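Local coordinates for putative peptidyl-arginine deiminase family protein (Campylobacter jejuni subsp. jejuni serotype O:2, PDB 6B10) that probably hydrolyses agmatine to N-carbamoylputrescine and ammonia, a deimination step of polyamine biosynthesis, at residues F47-Q55 with V274-V282; L250-P258 with G267-F275. All blocks are in the same frame, centred on the assembly; numbering follows the deposited sequence. Where two conformers were deposited one is given.

In the fold
The 267-275 segment of contact 2 runs into the hairpin (strands 274-276 and 279-284) of contact 1, sharing V274 and F275 in sequence, though its touching residues end at F273. The centres lie about 17 Å apart. F273 joins them directly, with its CB 3.2 Å from I281 O and its ring atom CD1 3.6 Å from L280 CD1. Contact 1 packs the hairpin against the end of helix 37-52, whereas contact 2 ties the lead-in chain to strand 249-254 of another sheet. Packing of this kind, between small separate sheets and their helices, is consistent with the five-bladed alpha/beta propeller of the guanidino-group modifying enzymes. The potassium ion is bound elsewhere, by F91, D106 and F107.

Contact 1 of 2, residues F47-Q55 with V274-V282; sequences FVKVVSEFQ and VFINNALIV
With CG set between its own backbone N and carbonyl carbon (chi1 71°) and the chain extended beyond, Q55 carries its amide across to I276 and N277. F54 has CG anti to its carbonyl carbon (chi1 -69°), which lays the ring against A279. These two residues close segment 47-55 and meet the tip of a beta hairpin, where a type II turn runs from I276 to A279.

Q55 OE1 accepts from N277 N at 2.8 Å, a nearly straight bond (163°) whose donor is tilted out of the carbonyl plane. The other end of the amide, NE2, donates to Q19 OE1, so an N-H at OE1 and a carbonyl at NE2 agree on one orientation of the amide. Q19 N in turn donates to N277 OD1. A water spans the same gap, giving to F54 O at 2.7 Å and accepting from N277 ND2 at 2.7 Å.

Over the F54 ring sits the A279 methyl, a CH-pi contact with CB 3.9 Å from the centroid, straight above it. I276 CD1 packs against both F54 and the helix, 3.7 Å from F54 CB and 4.1 Å from V51 CG1. Farther along, V50 CG1 touches I281 CD1 at 3.7 Å. The F47 ring turns its edge to the hairpin, bringing CE1 to 3.7 Å from I281 CG2, with V274 CG1 near the ring plane.

Aliphatic and aromatic packing thus seats the strands on the helix, while the Q55 amide meets the backbone polarity of the turn and fixes the hairpin tip relative to Q19.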
loop_
_atom_site.group_PDB
_atom_site.type_symbol
_atom_site.label_atom_id
_atom_site.label_comp_id
_atom_site.label_asym_id
_atom_site.label_seq_id
_atom_site.Cartn_x
_atom_site.Cartn_y
_atom_site.Cartn_z
ATOM N N PHE A 47 -3.410 -7.781 -13.217
ATOM C CA PHE A 47 -3.622 -6.721 -12.230
ATOM C C PHE A 47 -3.869 -5.384 -12.929
ATOM O O PHE A 47 -4.826 -4.671 -12.611
ATOM C CB PHE A 47 -2.406 -6.659 -11.286
ATOM C CG PHE A 47 -2.534 -5.685 -10.136
ATOM C CD1 PHE A 47 -3.765 -5.378 -9.556
ATOM C CD2 PHE A 47 -1.393 -5.109 -9.596
ATOM C CE1 PHE A 47 -3.849 -4.490 -8.493
ATOM C CE2 PHE A 47 -1.470 -4.227 -8.528
ATOM C CZ PHE A 47 -2.703 -3.913 -7.980
ATOM N N VAL A 48 -3.024 -5.081 -13.913
ATOM C CA VAL A 48 -3.141 -3.856 -14.702
ATOM C C VAL A 48 -4.458 -3.820 -15.471
ATOM O O VAL A 48 -5.166 -2.807 -15.441
ATOM C CB VAL A 48 -1.964 -3.701 -15.692
ATOM C CG1 VAL A 48 -2.186 -2.513 -16.620
ATOM C CG2 VAL A 48 -0.652 -3.521 -14.938
ATOM N N LYS A 49 -4.787 -4.918 -16.151
ATOM C CA LYS A 49 -6.048 -4.997 -16.899
ATOM C C LYS A 49 -7.256 -4.690 -16.008
ATOM O O LYS A 49 -8.147 -3.935 -16.399
ATOM C CB LYS A 49 -6.228 -6.376 -17.559
ATOM C CG LYS A 49 -5.548 -6.515 -18.914
ATOM C CD LYS A 49 -5.879 -7.838 -19.592
ATOM N N VAL A 50 -7.279 -5.283 -14.815
ATOM C CA VAL A 50 -8.367 -5.065 -13.858
ATOM C C VAL A 50 -8.483 -3.587 -13.477
ATOM O O VAL A 50 -9.556 -2.990 -13.600
ATOM C CB VAL A 50 -8.179 -5.933 -12.595
ATOM C CG1 VAL A 50 -9.107 -5.491 -11.473
ATOM C CG2 VAL A 50 -8.437 -7.399 -12.927
ATOM N N VAL A 51 -7.368 -3.001 -13.048
ATOM C CA VAL A 51 -7.340 -1.602 -12.593
ATOM C C VAL A 51 -7.727 -0.624 -13.700
ATOM O O VAL A 51 -8.508 0.310 -13.467
ATOM C CB VAL A 51 -5.952 -1.194 -12.059
ATOM C CG1 VAL A 51 -5.912 0.297 -11.749
ATOM C CG2 VAL A 51 -5.598 -1.975 -10.804
ATOM N N SER A 52 -7.191 -0.857 -14.900
ATOM C CA SER A 52 -7.333 0.066 -16.028
ATOM C C SER A 52 -8.781 0.280 -16.428
ATOM O O SER A 52 -9.106 1.293 -17.030
ATOM C CB SER A 52 -6.518 -0.412 -17.231
ATOM O OG SER A 52 -7.062 -1.593 -17.789
ATOM N N GLU A 53 -9.644 -0.668 -16.071
ATOM C CA GLU A 53 -11.084 -0.535 -16.294
ATOM C C GLU A 53 -11.678 0.576 -15.436
ATOM O O GLU A 53 -12.721 1.129 -15.771
ATOM C CB GLU A 53 -11.802 -1.849 -15.970
ATOM C CG GLU A 53 -13.242 -1.916 -16.464
ATOM C CD GLU A 53 -14.090 -2.888 -15.671
ATOM O OE1 GLU A 53 -15.278 -2.578 -15.432
ATOM O OE2 GLU A 53 -13.567 -3.956 -15.286
ATOM N N PHE A 54 -11.020 0.894 -14.320
ATOM C CA PHE A 54 -11.545 1.871 -13.358
ATOM C C PHE A 54 -10.807 3.212 -13.285
ATOM O O PHE A 54 -11.417 4.228 -12.965
ATOM C CB PHE A 54 -11.579 1.234 -11.975
ATOM C CG PHE A 54 -12.609 0.153 -11.846
ATOM C CD1 PHE A 54 -13.922 0.469 -11.537
ATOM C CD2 PHE A 54 -12.267 -1.180 -12.047
ATOM C CE1 PHE A 54 -14.877 -0.519 -11.425
ATOM C CE2 PHE A 54 -13.215 -2.173 -11.935
ATOM C CZ PHE A 54 -14.522 -1.843 -11.623
ATOM N N GLN A 55 -9.505 3.222 -13.547
ATOM C CA GLN A 55 -8.754 4.474 -13.564
ATOM C C GLN A 55 -7.459 4.300 -14.337
ATOM O O GLN A 55 -7.050 3.176 -14.634
ATOM C CB GLN A 55 -8.461 4.962 -12.131
ATOM C CG GLN A 55 -7.441 4.131 -11.366
ATOM C CD GLN A 55 -7.288 4.557 -9.909
ATOM O OE1 GLN A 55 -8.269 4.825 -9.217
ATOM N NE2 GLN A 55 -6.050 4.599 -9.434
ATOM N N VAL A 274 -5.883 -2.954 -2.418
ATOM C CA VAL A 274 -5.688 -1.578 -2.838
ATOM C C VAL A 274 -6.989 -0.953 -3.311
ATOM O O VAL A 274 -7.693 -1.523 -4.132
ATOM C CB VAL A 274 -4.577 -1.443 -3.916
ATOM C CG1 VAL A 274 -4.821 -2.366 -5.090
ATOM C CG2 VAL A 274 -4.455 0.003 -4.388
ATOM N N PHE A 275 -7.313 0.216 -2.762
ATOM C CA PHE A 275 -8.466 0.975 -3.222
ATOM C C PHE A 275 -8.104 1.724 -4.496
ATOM O O PHE A 275 -6.998 2.265 -4.618
ATOM C CB PHE A 275 -8.921 1.988 -2.183
ATOM C CG PHE A 275 -9.772 1.415 -1.084
ATOM C CD1 PHE A 275 -11.123 1.163 -1.294
ATOM C CD2 PHE A 275 -9.235 1.180 0.179
ATOM C CE1 PHE A 275 -11.914 0.662 -0.272
ATOM C CE2 PHE A 275 -10.022 0.682 1.206
ATOM C CZ PHE A 275 -11.363 0.422 0.978
ATOM N N ILE A 276 -9.046 1.729 -5.435
ATOM C CA ILE A 276 -8.982 2.541 -6.642
ATOM C C ILE A 276 -10.379 3.079 -6.874
ATOM O O ILE A 276 -11.306 2.744 -6.133
ATOM C CB ILE A 276 -8.502 1.730 -7.855
ATOM C CG1 ILE A 276 -9.404 0.508 -8.080
ATOM C CG2 ILE A 276 -7.050 1.303 -7.654
ATOM C CD1 ILE A 276 -9.222 -0.153 -9.428
ATOM N N ASN A 277 -10.549 3.909 -7.891
ATOM C CA ASN A 277 -11.857 4.519 -8.120
ATOM C C ASN A 277 -12.937 3.458 -8.329
ATOM O O ASN A 277 -12.840 2.636 -9.245
ATOM C CB ASN A 277 -11.797 5.468 -9.308
ATOM C CG ASN A 277 -10.897 6.655 -9.050
ATOM O OD1 ASN A 277 -10.528 6.928 -7.905
ATOM N ND2 ASN A 277 -10.525 7.364 -10.109
ATOM N N ASN A 278 -13.939 3.468 -7.448
ATOM C CA ASN A 278 -15.092 2.570 -7.530
ATOM C C ASN A 278 -14.786 1.088 -7.318
ATOM O O ASN A 278 -15.644 0.244 -7.545
ATOM C CB ASN A 278 -15.835 2.756 -8.864
ATOM C CG ASN A 278 -16.325 4.168 -9.055
ATOM O OD1 ASN A 278 -15.858 4.885 -9.936
ATOM N ND2 ASN A 278 -17.245 4.587 -8.205
ATOM N N ALA A 279 -13.589 0.767 -6.840
ATOM C CA ALA A 279 -13.232 -0.622 -6.641
ATOM C C ALA A 279 -12.195 -0.832 -5.556
ATOM O O ALA A 279 -11.452 0.078 -5.178
ATOM C CB ALA A 279 -12.749 -1.228 -7.951
ATOM N N LEU A 280 -12.188 -2.059 -5.050
ATOM C CA LEU A 280 -11.207 -2.528 -4.095
ATOM C C LEU A 280 -10.620 -3.810 -4.659
ATOM O O LEU A 280 -11.328 -4.796 -4.842
ATOM C CB LEU A 280 -11.863 -2.797 -2.741
ATOM C CG LEU A 280 -10.944 -3.436 -1.692
ATOM C CD1 LEU A 280 -9.757 -2.543 -1.371
ATOM C CD2 LEU A 280 -11.723 -3.763 -0.432
ATOM N N ILE A 281 -9.325 -3.795 -4.936
ATOM C CA ILE A 281 -8.672 -4.943 -5.544
ATOM C C ILE A 281 -8.029 -5.759 -4.433
ATOM O O ILE A 281 -7.149 -5.275 -3.730
ATOM C CB ILE A 281 -7.606 -4.521 -6.584
ATOM C CG1 ILE A 281 -8.133 -3.411 -7.502
ATOM C CG2 ILE A 281 -7.157 -5.731 -7.397
ATOM C CD1 ILE A 281 -9.406 -3.740 -8.250
ATOM N N VAL A 282 -8.480 -6.999 -4.274
ATOM C CA VAL A 282 -8.033 -7.840 -3.153
ATOM C C VAL A 282 -7.169 -8.994 -3.653
ATOM O O VAL A 282 -7.448 -9.564 -4.704
ATOM C CB VAL A 282 -9.227 -8.378 -2.315
ATOM C CG1 VAL A 282 -10.036 -7.226 -1.743
ATOM C CG2 VAL A 282 -10.149 -9.279 -3.130
HETATM O O HOH W 1 -13.946 4.117 -12.160
HETATM O O HOH W 2 -11.310 6.863 -12.648
#

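Contact 2 of 2, residues L250-P258 with G267-F275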
loop_
_atom_site.group_PDB
_atom_site.type_symbol
_atom_site.label_atom_id
_atom_site.label_comp_id
_atom_site.label_asym_id
_atom_site.label_seq_id
_atom_site.Cartn_x
_atom_site.Cartn_y
_atom_site.Cartn_z
ATOM N N LEU A 250 -14.606 -3.537 13.534
ATOM C CA LEU A 250 -13.583 -4.469 13.070
ATOM C C LEU A 250 -14.163 -5.477 12.100
ATOM O O LEU A 250 -15.258 -5.983 12.315
ATOM C CB LEU A 250 -12.946 -5.202 14.246
ATOM C CG LEU A 250 -12.262 -4.320 15.292
ATOM C CD1 LEU A 250 -11.738 -5.180 16.428
ATOM C CD2 LEU A 250 -11.136 -3.490 14.689
ATOM N N LEU A 251 -13.410 -5.754 11.036
ATOM C CA LEU A 251 -13.767 -6.750 10.033
ATOM C C LEU A 251 -12.580 -7.699 9.904
ATOM O O LEU A 251 -11.447 -7.253 9.746
ATOM C CB LEU A 251 -14.093 -6.059 8.701
ATOM C CG LEU A 251 -14.614 -6.898 7.526
ATOM C CD1 LEU A 251 -15.545 -6.080 6.630
ATOM C CD2 LEU A 251 -13.469 -7.469 6.692
ATOM N N GLU A 252 -12.825 -9.006 9.984
ATOM C CA GLU A 252 -11.721 -9.968 10.077
ATOM C C GLU A 252 -11.319 -10.518 8.721
ATOM O O GLU A 252 -12.162 -10.763 7.856
ATOM C CB GLU A 252 -12.079 -11.106 11.032
ATOM C CG GLU A 252 -12.169 -10.661 12.483
ATOM C CD GLU A 252 -12.422 -11.801 13.455
ATOM O OE1 GLU A 252 -12.635 -12.951 13.013
ATOM O OE2 GLU A 252 -12.393 -11.539 14.676
ATOM N N LEU A 253 -10.019 -10.704 8.548
ATOM C CA LEU A 253 -9.451 -11.245 7.322
ATOM C C LEU A 253 -8.657 -12.491 7.679
ATOM O O LEU A 253 -7.463 -12.402 7.929
ATOM C CB LEU A 253 -8.532 -10.211 6.666
ATOM C CG LEU A 253 -9.144 -8.845 6.357
ATOM C CD1 LEU A 253 -8.056 -7.864 5.944
ATOM C CD2 LEU A 253 -10.220 -8.952 5.278
ATOM N N PRO A 254 -9.321 -13.663 7.727
ATOM C CA PRO A 254 -8.619 -14.883 8.130
ATOM C C PRO A 254 -7.555 -15.286 7.128
ATOM O O PRO A 254 -7.841 -15.414 5.945
ATOM C CB PRO A 254 -9.733 -15.936 8.182
ATOM C CG PRO A 254 -10.812 -15.401 7.295
ATOM C CD PRO A 254 -10.748 -13.916 7.461
ATOM N N ILE A 255 -6.332 -15.486 7.600
ATOM C CA ILE A 255 -5.232 -15.839 6.706
ATOM C C ILE A 255 -5.497 -17.196 6.058
ATOM O O ILE A 255 -6.168 -18.046 6.646
ATOM C CB ILE A 255 -3.856 -15.832 7.421
ATOM C CG1 ILE A 255 -3.769 -16.908 8.508
ATOM C CG2 ILE A 255 -3.571 -14.447 7.992
ATOM C CD1 ILE A 255 -2.419 -16.975 9.206
ATOM N N PRO A 256 -5.002 -17.394 4.827
ATOM C CA PRO A 256 -5.232 -18.672 4.176
ATOM C C PRO A 256 -4.382 -19.773 4.810
ATOM O O PRO A 256 -3.557 -19.493 5.681
ATOM C CB PRO A 256 -4.796 -18.409 2.734
ATOM C CG PRO A 256 -3.765 -17.351 2.847
ATOM C CD PRO A 256 -4.183 -16.492 4.001
ATOM N N LYS A 257 -4.593 -21.013 4.385
ATOM C CA LYS A 257 -3.728 -22.101 4.810
ATOM C C LYS A 257 -2.318 -21.818 4.288
ATOM O O LYS A 257 -2.164 -21.116 3.290
ATOM C CB LYS A 257 -4.227 -23.450 4.288
ATOM C CG LYS A 257 -5.595 -23.875 4.809
ATOM C CD LYS A 257 -5.597 -24.111 6.310
ATOM C CE LYS A 257 -6.912 -24.728 6.764
ATOM N N PRO A 258 -1.289 -22.346 4.970
ATOM C CA PRO A 258 0.101 -22.128 4.565
ATOM C C PRO A 258 0.367 -22.361 3.073
ATOM O O PRO A 258 -0.034 -23.393 2.532
ATOM C CB PRO A 258 0.872 -23.145 5.412
ATOM C CG PRO A 258 0.043 -23.312 6.640
ATOM C CD PRO A 258 -1.385 -23.120 6.224
ATOM N N GLY A 267 4.223 -15.122 2.966
ATOM C CA GLY A 267 3.426 -14.244 3.817
ATOM C C GLY A 267 2.145 -13.802 3.139
ATOM O O GLY A 267 1.971 -12.622 2.830
ATOM N N ALA A 268 1.239 -14.748 2.921
ATOM C CA ALA A 268 -0.023 -14.460 2.254
ATOM C C ALA A 268 -0.942 -13.724 3.220
ATOM O O ALA A 268 -1.177 -14.193 4.328
ATOM C CB ALA A 268 -0.672 -15.747 1.774
ATOM N N THR A 269 -1.444 -12.568 2.794
ATOM C CA THR A 269 -2.297 -11.728 3.628
ATOM C C THR A 269 -3.339 -11.015 2.771
ATOM O O THR A 269 -3.031 -10.528 1.680
ATOM C CB THR A 269 -1.472 -10.689 4.422
ATOM O OG1 THR A 269 -2.349 -9.749 5.059
ATOM C CG2 THR A 269 -0.497 -9.933 3.513
ATOM N N TYR A 270 -4.572 -10.961 3.269
ATOM C CA TYR A 270 -5.656 -10.305 2.549
ATOM C C TYR A 270 -5.710 -8.806 2.828
ATOM O O TYR A 270 -6.444 -8.069 2.157
ATOM C CB TYR A 270 -7.001 -10.978 2.854
ATOM C CG TYR A 270 -7.105 -12.408 2.331
ATOM C CD1 TYR A 270 -7.162 -12.664 0.965
ATOM C CD2 TYR A 270 -7.162 -13.498 3.207
ATOM C CE1 TYR A 270 -7.264 -13.959 0.477
ATOM C CE2 TYR A 270 -7.258 -14.800 2.732
ATOM C CZ TYR A 270 -7.310 -15.032 1.368
ATOM O OH TYR A 270 -7.411 -16.331 0.898
ATOM N N ALA A 271 -4.921 -8.344 3.799
ATOM C CA ALA A 271 -4.869 -6.917 4.134
ATOM C C ALA A 271 -4.143 -6.078 3.067
ATOM O O ALA A 271 -4.314 -4.858 3.009
ATOM C CB ALA A 271 -4.221 -6.714 5.500
ATOM N N ASN A 272 -3.358 -6.724 2.211
ATOM C CA ASN A 272 -2.600 -6.023 1.167
ATOM C C ASN A 272 -3.445 -5.737 -0.087
ATOM O O ASN A 272 -2.974 -5.890 -1.222
ATOM C CB ASN A 272 -1.360 -6.845 0.804
ATOM C CG ASN A 272 -0.141 -5.985 0.550
ATOM O OD1 ASN A 272 0.369 -5.931 -0.564
ATOM N ND2 ASN A 272 0.339 -5.316 1.585
ATOM N N PHE A 273 -4.694 -5.319 0.126
ATOM C CA PHE A 273 -5.567 -4.877 -0.958
ATOM C C PHE A 273 -5.246 -3.438 -1.355
ATOM O O PHE A 273 -4.430 -2.776 -0.714
ATOM C CB PHE A 273 -7.057 -5.028 -0.590
ATOM C CG PHE A 273 -7.434 -4.512 0.782
ATOM C CD1 PHE A 273 -7.236 -3.176 1.140
ATOM C CD2 PHE A 273 -8.048 -5.355 1.701
ATOM C CE1 PHE A 273 -7.611 -2.712 2.394
ATOM C CE2 PHE A 273 -8.424 -4.891 2.955
ATOM C CZ PHE A 273 -8.210 -3.567 3.299
ATOM N N VAL A 274 -5.883 -2.954 -2.418
ATOM C CA VAL A 274 -5.688 -1.578 -2.838
ATOM C C VAL A 274 -6.989 -0.953 -3.311
ATOM O O VAL A 274 -7.693 -1.523 -4.132
ATOM C CB VAL A 274 -4.577 -1.443 -3.916
ATOM C CG1 VAL A 274 -4.821 -2.366 -5.090
ATOM C CG2 VAL A 274 -4.455 0.003 -4.388
ATOM N N PHE A 275 -7.313 0.216 -2.762
ATOM C CA PHE A 275 -8.466 0.975 -3.222
ATOM C C PHE A 275 -8.104 1.724 -4.496
ATOM O O PHE A 275 -6.998 2.265 -4.618
ATOM C CB PHE A 275 -8.921 1.988 -2.183
ATOM C CG PHE A 275 -9.772 1.415 -1.084
ATOM C CD1 PHE A 275 -11.123 1.163 -1.294
ATOM C CD2 PHE A 275 -9.235 1.180 0.179
ATOM C CE1 PHE A 275 -11.914 0.662 -0.272
ATOM C CE2 PHE A 275 -10.022 0.682 1.206
ATOM C CZ PHE A 275 -11.363 0.422 0.978
HETATM O O HOH W 3 -5.329 -12.070 6.050
#
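L253 and P256, three residues apart, supply most of the apolar contact with the chain from A268 to F273. CG of the leucine stands anti to its carbonyl carbon (chi1 -56°), which sends CD1 over A271 to do most of the touching: it lies 3.8 Å from A271 CA, 4.0 Å from A271 CB and 4.2 Å from F273 CE2. L253 CB rests against Y270 CB. At the other end, P256 CG packs against A268 CB at 3.6 Å. The proline's CD comes within 3.7 Å of Y270 CE2, the two side chains arriving from opposite directions.

Y270 also makes the closest direct approach between the segments. Its ring presents an edge to the backbone of P254, whose O lies near the ring plane and 3.3 Å from CE2, a contact of carbonyl with aromatic C-H. The phenol oxygen passes P256 CB and is hydrogen-bonded to D290 OD1.

No direct hydrogen bond joins the two segments. A water does so instead, donating to L253 O at 2.9 Å and accepting from Y270 N at 3.1 Å, and thereby bridges a backbone carbonyl and a backbone amide of two buried residues.

Bonds on the 267-275 side hold the bend in shape. T269 OG1 accepts from A271 N in an ST turn and is also bonded to T210 O, while R213 NH1 is hydrogen-bonded to both A271 O and F273 O.

The joint links strand 249-254, whose L253 is also paired by backbone bonds with strand 219-224, to the irregular chain entering strand 274-276. Since its cross-segment grip is packing and one bridging water rather than strand pairing, it binds the two parts without making them one continuous sheet.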